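Local structure of 2',5'-phosphodiesterase 12 (Homo sapiens, 4Z0V) at residues C108-T117 with Q405-E414. The protein belongs to the endonuclease/exonuclease/phosphatase family, joining a DNase I-like domain to an N-terminal domain of the E-set clan. Sequence-based numbering, arbitrary orientation.
Sequences CTFDHRHLYT and QVIPLPSHEE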
loop_
_atom_site.group_PDB
_atom_site.type_symbol
_atom_site.label_atom_id
_atom_site.label_comp_id
_atom_site.label_asym_id
_atom_site.label_seq_id
_atom_site.Cartn_x
_atom_site.Cartn_y
_atom_site.Cartn_z
ATOM N N CYS A 108 14.032 -12.577 -4.731
ATOM C CA CYS A 108 12.667 -12.091 -4.466
ATOM C C CYS A 108 12.133 -11.675 -5.787
ATOM O O CYS A 108 12.910 -11.179 -6.591
ATOM C CB CYS A 108 12.620 -10.947 -3.462
ATOM S SG CYS A 108 13.022 -11.441 -1.773
ATOM N N THR A 109 10.812 -11.771 -5.980
ATOM C CA THR A 109 10.175 -11.411 -7.257
ATOM C C THR A 109 10.389 -9.941 -7.613
ATOM O O THR A 109 10.371 -9.585 -8.789
ATOM C CB THR A 109 8.691 -11.727 -7.209
ATOM O OG1 THR A 109 8.085 -10.851 -6.260
ATOM C CG2 THR A 109 8.414 -13.190 -6.873
ATOM N N PHE A 110 10.542 -9.076 -6.594
ATOM C CA PHE A 110 10.714 -7.658 -6.856
ATOM C C PHE A 110 12.163 -7.286 -7.209
ATOM O O PHE A 110 12.397 -6.125 -7.554
ATOM C CB PHE A 110 10.208 -6.852 -5.640
ATOM C CG PHE A 110 10.736 -7.313 -4.296
ATOM C CD1 PHE A 110 12.040 -7.024 -3.905
ATOM C CD2 PHE A 110 9.926 -8.039 -3.422
ATOM C CE1 PHE A 110 12.511 -7.412 -2.646
ATOM C CE2 PHE A 110 10.395 -8.426 -2.159
ATOM C CZ PHE A 110 11.676 -8.109 -1.783
ATOM N N ASP A 111 13.154 -8.225 -7.099
ATOM C CA ASP A 111 14.560 -7.895 -7.424
ATOM C C ASP A 111 14.718 -7.367 -8.861
ATOM O O ASP A 111 15.331 -6.320 -9.061
ATOM C CB ASP A 111 15.497 -9.080 -7.212
ATOM C CG ASP A 111 15.626 -9.552 -5.781
ATOM O OD1 ASP A 111 15.311 -8.763 -4.859
ATOM O OD2 ASP A 111 16.045 -10.706 -5.581
ATOM N N HIS A 112 14.131 -8.068 -9.844
ATOM C CA HIS A 112 14.201 -7.635 -11.238
ATOM C C HIS A 112 13.391 -6.340 -11.433
ATOM O O HIS A 112 13.787 -5.483 -12.195
ATOM C CB HIS A 112 13.664 -8.739 -12.163
ATOM C CG HIS A 112 13.711 -8.338 -13.603
ATOM N ND1 HIS A 112 14.918 -8.232 -14.282
ATOM C CD2 HIS A 112 12.705 -7.964 -14.431
ATOM C CE1 HIS A 112 14.604 -7.840 -15.510
ATOM N NE2 HIS A 112 13.291 -7.646 -15.642
ATOM N N ARG A 113 12.274 -6.197 -10.704
ATOM C CA ARG A 113 11.398 -5.023 -10.813
ATOM C C ARG A 113 12.126 -3.762 -10.379
ATOM O O ARG A 113 11.927 -2.718 -10.982
ATOM C CB ARG A 113 10.145 -5.249 -9.949
ATOM C CG ARG A 113 9.374 -6.498 -10.368
ATOM C CD ARG A 113 8.022 -6.545 -9.676
ATOM N NE ARG A 113 7.040 -5.717 -10.375
ATOM C CZ ARG A 113 5.836 -5.430 -9.903
ATOM N NH1 ARG A 113 5.466 -5.861 -8.702
ATOM N NH2 ARG A 113 4.982 -4.726 -10.635
ATOM N N HIS A 114 13.048 -3.887 -9.414
ATOM C CA HIS A 114 13.826 -2.762 -8.907
ATOM C C HIS A 114 14.794 -2.198 -9.946
ATOM O O HIS A 114 15.184 -1.043 -9.824
ATOM C CB HIS A 114 14.563 -3.148 -7.632
ATOM C CG HIS A 114 13.668 -3.204 -6.431
ATOM N ND1 HIS A 114 14.071 -3.834 -5.280
ATOM C CD2 HIS A 114 12.423 -2.684 -6.240
ATOM C CE1 HIS A 114 13.073 -3.689 -4.417
ATOM N NE2 HIS A 114 12.050 -3.019 -4.962
ATOM N N LEU A 115 15.063 -2.945 -11.039
ATOM C CA LEU A 115 15.870 -2.396 -12.142
ATOM C C LEU A 115 15.118 -1.282 -12.874
ATOM O O LEU A 115 15.741 -0.511 -13.604
ATOM C CB LEU A 115 16.248 -3.503 -13.157
ATOM C CG LEU A 115 17.060 -4.690 -12.605
ATOM C CD1 LEU A 115 17.422 -5.647 -13.728
ATOM C CD2 LEU A 115 18.331 -4.217 -11.876
ATOM N N TYR A 116 13.781 -1.229 -12.728
ATOM C CA TYR A 116 12.915 -0.215 -13.363
ATOM C C TYR A 116 12.677 0.992 -12.446
ATOM O O TYR A 116 11.970 1.926 -12.839
ATOM C CB TYR A 116 11.559 -0.834 -13.717
ATOM C CG TYR A 116 11.634 -1.841 -14.843
ATOM C CD1 TYR A 116 12.087 -3.140 -14.615
ATOM C CD2 TYR A 116 11.293 -1.486 -16.143
ATOM C CE1 TYR A 116 12.220 -4.051 -15.662
ATOM C CE2 TYR A 116 11.395 -2.399 -17.192
ATOM C CZ TYR A 116 11.893 -3.669 -16.953
ATOM O OH TYR A 116 11.967 -4.576 -17.982
ATOM N N THR A 117 13.206 0.940 -11.211
ATOM C CA THR A 117 12.952 1.977 -10.193
ATOM C C THR A 117 14.235 2.311 -9.456
ATOM O O THR A 117 14.241 2.454 -8.233
ATOM C CB THR A 117 11.867 1.457 -9.195
ATOM O OG1 THR A 117 12.382 0.347 -8.456
ATOM C CG2 THR A 117 10.555 1.069 -9.873
ATOM N N GLN A 405 5.820 4.824 -17.863
ATOM C CA GLN A 405 6.241 3.422 -17.963
ATOM C C GLN A 405 5.472 2.589 -16.955
ATOM O O GLN A 405 4.987 3.121 -15.944
ATOM C CB GLN A 405 7.767 3.223 -17.788
ATOM C CG GLN A 405 8.306 3.557 -16.413
ATOM C CD GLN A 405 9.528 2.739 -16.006
ATOM O OE1 GLN A 405 9.973 1.785 -16.689
ATOM N NE2 GLN A 405 10.080 3.076 -14.850
ATOM N N VAL A 406 5.363 1.293 -17.250
ATOM C CA VAL A 406 4.749 0.275 -16.389
ATOM C C VAL A 406 5.897 -0.585 -15.934
ATOM O O VAL A 406 6.647 -1.094 -16.782
ATOM C CB VAL A 406 3.640 -0.552 -17.101
ATOM C CG1 VAL A 406 3.112 -1.672 -16.199
ATOM C CG2 VAL A 406 2.495 0.350 -17.545
ATOM N N ILE A 407 6.053 -0.753 -14.606
ATOM C CA ILE A 407 7.083 -1.633 -14.053
ATOM C C ILE A 407 6.512 -3.050 -14.229
ATOM O O ILE A 407 5.430 -3.348 -13.694
ATOM C CB ILE A 407 7.424 -1.275 -12.586
ATOM C CG1 ILE A 407 8.182 0.076 -12.452
ATOM C CG2 ILE A 407 8.262 -2.403 -11.949
ATOM C CD1 ILE A 407 7.475 1.408 -12.835
ATOM N N PRO A 408 7.152 -3.909 -15.045
ATOM C CA PRO A 408 6.552 -5.222 -15.330
ATOM C C PRO A 408 6.335 -6.069 -14.102
ATOM O O PRO A 408 7.151 -6.060 -13.185
ATOM C CB PRO A 408 7.578 -5.899 -16.256
ATOM C CG PRO A 408 8.834 -5.172 -16.056
ATOM C CD PRO A 408 8.436 -3.746 -15.756
ATOM N N LEU A 409 5.252 -6.842 -14.131
ATOM C CA LEU A 409 4.950 -7.781 -13.063
ATOM C C LEU A 409 5.958 -8.921 -13.111
ATOM O O LEU A 409 6.548 -9.153 -14.181
ATOM C CB LEU A 409 3.504 -8.296 -13.223
ATOM C CG LEU A 409 2.452 -7.374 -12.567
ATOM C CD1 LEU A 409 2.231 -6.097 -13.400
ATOM C CD2 LEU A 409 1.138 -8.092 -12.425
ATOM N N PRO A 410 6.190 -9.650 -11.998
ATOM C CA PRO A 410 7.107 -10.805 -12.070
ATOM C C PRO A 410 6.661 -11.789 -13.144
ATOM O O PRO A 410 5.460 -11.853 -13.470
ATOM C CB PRO A 410 6.958 -11.466 -10.683
ATOM C CG PRO A 410 6.479 -10.384 -9.786
ATOM C CD PRO A 410 5.576 -9.531 -10.656
ATOM N N SER A 411 7.601 -12.562 -13.692
ATOM C CA SER A 411 7.214 -13.557 -14.715
ATOM C C SER A 411 6.362 -14.679 -14.104
ATOM O O SER A 411 6.410 -14.924 -12.895
ATOM C CB SER A 411 8.464 -14.170 -15.344
ATOM O OG SER A 411 9.081 -14.994 -14.365
ATOM N N HIS A 412 5.645 -15.421 -14.952
ATOM C CA HIS A 412 4.851 -16.543 -14.487
ATOM C C HIS A 412 5.772 -17.604 -13.844
ATOM O O HIS A 412 5.372 -18.240 -12.875
ATOM C CB HIS A 412 4.015 -17.123 -15.643
ATOM C CG HIS A 412 3.023 -18.147 -15.194
ATOM N ND1 HIS A 412 1.924 -17.798 -14.425
ATOM C CD2 HIS A 412 3.016 -19.489 -15.381
ATOM C CE1 HIS A 412 1.276 -18.925 -14.180
ATOM N NE2 HIS A 412 1.901 -19.973 -14.725
ATOM N N GLU A 413 7.019 -17.766 -14.356
ATOM C CA GLU A 413 7.978 -18.719 -13.765
ATOM C C GLU A 413 8.321 -18.309 -12.318
ATOM O O GLU A 413 8.297 -19.150 -11.415
ATOM C CB GLU A 413 9.256 -18.821 -14.616
ATOM N N GLU A 414 8.530 -16.996 -12.088
ATOM C CA GLU A 414 8.817 -16.449 -10.764
ATOM C C GLU A 414 7.634 -16.643 -9.812
ATOM O O GLU A 414 7.827 -16.982 -8.654
ATOM C CB GLU A 414 9.132 -14.953 -10.882
ATOM C CG GLU A 414 10.544 -14.650 -11.350
ATOM C CD GLU A 414 10.811 -13.163 -11.287
ATOM O OE1 GLU A 414 10.255 -12.415 -12.123
ATOM O OE2 GLU A 414 11.550 -12.743 -10.371
HETATM O O HOH W 1 13.267 -10.898 -9.408
HETATM O O HOH W 2 10.407 -9.801 -11.537
#
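Arg113 reaches Ile407 and Pro408 through a side chain with CG opposite the carbonyl carbon (chi1 -59°) and a bend at chi3 (82°), turning the guanidinium onto the facing backbone. There Arg113 NE donates to Pro408 O at 2.8 Å, a bent bond with the acceptor tilted out of the guanidinium plane, while Arg113 NH2 makes a weak, straighter bond of 3.4 Å to Ile407 O, in that plane. Pro410 CD rests over one guanidinium face, toward its rim, and NH1 goes on to Ala432 O, so two bonds and a weak one, all to backbone carbonyls, limit its rotation. Pro408 sets its CG-CD edge over one face of the Tyr116 ring, CD 3.5 Å from the centroid and nearly on the normal, a CH-pi contact. Gln405 meets the same ring at its edge with OE1, and its NE2 donates in plane to Tyr116 O at 3.0 Å and also bonds Asp436. Ile407 CG1 touches Tyr116 CB and Thr117 CG2, the latter at 3.6 Å. At the other end Thr109 CB packs on Pro410 CG at 3.7 Å, with OG1 hydrogen-bonded to His426 ND1. Glu414, in a capping box with Ser411, brings OE2 to 3.7 Å from Thr109 CA; one water lies within bonding distance of OE2, Cys108 O and His112 N, another of OE1 and Thr109 O. The contact lays segment 108-117, with its weakly bonded helix 110-113 and following 3-10 turn, along the connection from edge strand 401-406 to helix 412-416, Ile407 packing on Val434 and Asp436 of strand 433-439 and Cys108 and Phe110 on helix 159-172.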